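Local coordinates for uncharacterized peroxidase-related protein (Silicibacter sp., PDB 2PFX), which is of unknown function but, as a peroxidase-related protein of the AhpD-like carboxymuconolactone decarboxylase family, probably acts as an oxidoreductase, at residues 87-92 and 170-175. Sequence-based numbering, arbitrary orientation.
Sequences FYCLVA and MTNRVA
Cys89 reaches from the first turn of helix 87-101 to helix 155-178, and its side chain can be followed atom by atom. CB meets the amide of Asn172, with ND2 of that residue 3.7 Å from Cys89 CB. One bond further, Cys89 SG lies 3.4 Å from Asn172 ND2; the pair is close, but it does not qualify as a hydrogen bond. The sulfur also passes Thr171, whose OG1 stands 3.9 Å from Cys89 SG, and the methyl of Ala175, whose CB is 4.5 Å from that sulfur. With SG beside the backbone N and anti to the carbonyl carbon (chi1 -64°), the sulfur is placed over a surface made by Thr171, Asn172 and Ala175. Cys89 closes a Cys-Phe-Tyr-Cys sequence, the CxxC signature of AhpD-like proteins, where such a pair of cysteines is the redox centre; a similar role here is probable but inferred. The amide beside it is oriented from its other end: Asn172 OD1 accepts a hydrogen bond from Asn84 of helix 70-84. Thr171 OG1 is buried by this contact and has no hydrogen-bond partner in the model. One turn along helix 155-178, Ala175 CB touches Tyr88 CB at 3.9 Å, while the phenol leads away to bond through OH with Val40 N. The segment axes come within 9.0 Å, with 123° between their N-to-C directions, nearer antiparallel than parallel. Beyond the contact, Arg173 bonds to Met133 O and Thr134 O of a second subunit.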
loop_
_atom_site.group_PDB
_atom_site.type_symbol
_atom_site.label_atom_id
_atom_site.label_comp_id
_atom_site.label_asym_id
_atom_site.label_seq_id
_atom_site.Cartn_x
_atom_site.Cartn_y
_atom_site.Cartn_z
ATOM N N PHE A 87 -1.174 -17.698 -10.221
ATOM C CA PHE A 87 -1.755 -19.036 -10.302
ATOM C C PHE A 87 -0.880 -20.047 -11.025
ATOM O O PHE A 87 -0.686 -21.139 -10.478
ATOM C CB PHE A 87 -3.138 -18.953 -10.994
ATOM C CG PHE A 87 -3.891 -20.270 -11.035
ATOM C CD1 PHE A 87 -4.223 -21.009 -9.920
ATOM C CD2 PHE A 87 -4.257 -20.789 -12.270
ATOM C CE1 PHE A 87 -4.865 -22.227 -10.020
ATOM C CE2 PHE A 87 -4.919 -21.986 -12.372
ATOM C CZ PHE A 87 -5.240 -22.731 -11.247
ATOM N N TYR A 88 -0.393 -19.738 -12.227
ATOM C CA TYR A 88 0.387 -20.679 -13.015
ATOM C C TYR A 88 1.544 -21.197 -12.148
ATOM O O TYR A 88 1.820 -22.392 -12.037
ATOM C CB TYR A 88 0.914 -20.094 -14.351
ATOM C CG TYR A 88 1.732 -21.118 -15.119
ATOM C CD1 TYR A 88 3.091 -21.370 -14.971
ATOM C CD2 TYR A 88 1.088 -21.899 -16.089
ATOM C CE1 TYR A 88 3.774 -22.306 -15.682
ATOM C CE2 TYR A 88 1.762 -22.854 -16.819
ATOM C CZ TYR A 88 3.104 -23.062 -16.618
ATOM O OH TYR A 88 3.831 -23.987 -17.321
ATOM N N CYS A 89 2.299 -20.223 -11.657
ATOM C CA CYS A 89 3.600 -20.518 -11.076
ATOM C C CYS A 89 3.394 -21.153 -9.711
ATOM O O CYS A 89 4.183 -22.003 -9.307
ATOM C CB CYS A 89 4.413 -19.219 -11.006
ATOM S SG CYS A 89 4.795 -18.513 -12.641
ATOM N N LEU A 90 2.325 -20.759 -9.018
ATOM C CA LEU A 90 2.051 -21.342 -7.701
ATOM C C LEU A 90 1.735 -22.825 -7.850
ATOM O O LEU A 90 2.134 -23.657 -7.037
ATOM C CB LEU A 90 0.939 -20.601 -6.976
ATOM C CG LEU A 90 1.348 -19.296 -6.279
ATOM C CD1 LEU A 90 0.154 -18.414 -5.949
ATOM C CD2 LEU A 90 2.161 -19.640 -5.023
ATOM N N VAL A 91 1.026 -23.130 -8.932
ATOM C CA VAL A 91 0.700 -24.524 -9.204
ATOM C C VAL A 91 1.916 -25.316 -9.664
ATOM O O VAL A 91 2.165 -26.411 -9.140
ATOM C CB VAL A 91 -0.410 -24.600 -10.277
ATOM C CG1 VAL A 91 -0.581 -26.048 -10.726
ATOM C CG2 VAL A 91 -1.680 -23.978 -9.725
ATOM N N ALA A 92 2.636 -24.763 -10.629
ATOM C CA ALA A 92 3.761 -25.478 -11.214
ATOM C C ALA A 92 4.884 -25.670 -10.197
ATOM O O ALA A 92 5.417 -26.783 -10.054
ATOM C CB ALA A 92 4.247 -24.750 -12.462
HETATM N N MSE A 170 9.544 -11.886 -13.267
HETATM C CA MSE A 170 9.266 -11.765 -14.699
HETATM C C MSE A 170 8.157 -12.768 -15.044
HETATM O O MSE A 170 7.113 -12.396 -15.567
HETATM C CB MSE A 170 10.455 -12.015 -15.607
HETATM C CG MSE A 170 10.125 -12.234 -17.091
HETATM SE SE MSE A 170 11.748 -12.462 -18.130
HETATM C CE MSE A 170 11.830 -14.331 -17.676
ATOM N N THR A 171 8.419 -14.026 -14.737
ATOM C CA THR A 171 7.514 -15.059 -15.235
ATOM C C THR A 171 6.162 -14.951 -14.581
ATOM O O THR A 171 5.134 -15.193 -15.231
ATOM C CB THR A 171 8.085 -16.486 -15.109
ATOM O OG1 THR A 171 8.199 -16.906 -13.756
ATOM C CG2 THR A 171 9.495 -16.534 -15.683
ATOM N N ASN A 172 6.084 -14.557 -13.312
ATOM C CA ASN A 172 4.756 -14.344 -12.736
ATOM C C ASN A 172 3.947 -13.320 -13.521
ATOM O O ASN A 172 2.759 -13.547 -13.690
ATOM C CB ASN A 172 4.848 -13.821 -11.318
ATOM C CG ASN A 172 5.443 -14.700 -10.270
ATOM O OD1 ASN A 172 5.555 -14.302 -9.111
ATOM N ND2 ASN A 172 5.871 -15.859 -10.726
ATOM N N ARG A 173 4.621 -12.263 -13.943
ATOM C CA ARG A 173 3.920 -11.142 -14.595
ATOM C C ARG A 173 3.437 -11.541 -15.971
ATOM O O ARG A 173 2.326 -11.227 -16.406
ATOM C CB ARG A 173 4.851 -9.920 -14.601
ATOM C CG ARG A 173 4.971 -9.342 -13.177
ATOM C CD ARG A 173 5.762 -8.046 -13.085
ATOM N NE ARG A 173 5.454 -7.453 -11.785
ATOM C CZ ARG A 173 5.956 -7.738 -10.606
ATOM N NH1 ARG A 173 6.889 -8.669 -10.494
ATOM N NH2 ARG A 173 5.528 -7.091 -9.530
ATOM N N VAL A 174 4.327 -12.263 -16.670
ATOM C CA VAL A 174 3.932 -12.728 -17.998
ATOM C C VAL A 174 2.764 -13.689 -17.889
ATOM O O VAL A 174 1.770 -13.625 -18.624
ATOM C CB VAL A 174 5.150 -13.378 -18.669
ATOM C CG1 VAL A 174 4.706 -14.059 -19.969
ATOM C CG2 VAL A 174 6.242 -12.353 -18.928
ATOM N N ALA A 175 2.862 -14.621 -16.934
ATOM C CA ALA A 175 1.814 -15.630 -16.823
ATOM C C ALA A 175 0.489 -14.993 -16.451
ATOM O O ALA A 175 -0.536 -15.264 -17.058
ATOM C CB ALA A 175 2.197 -16.715 -15.817
#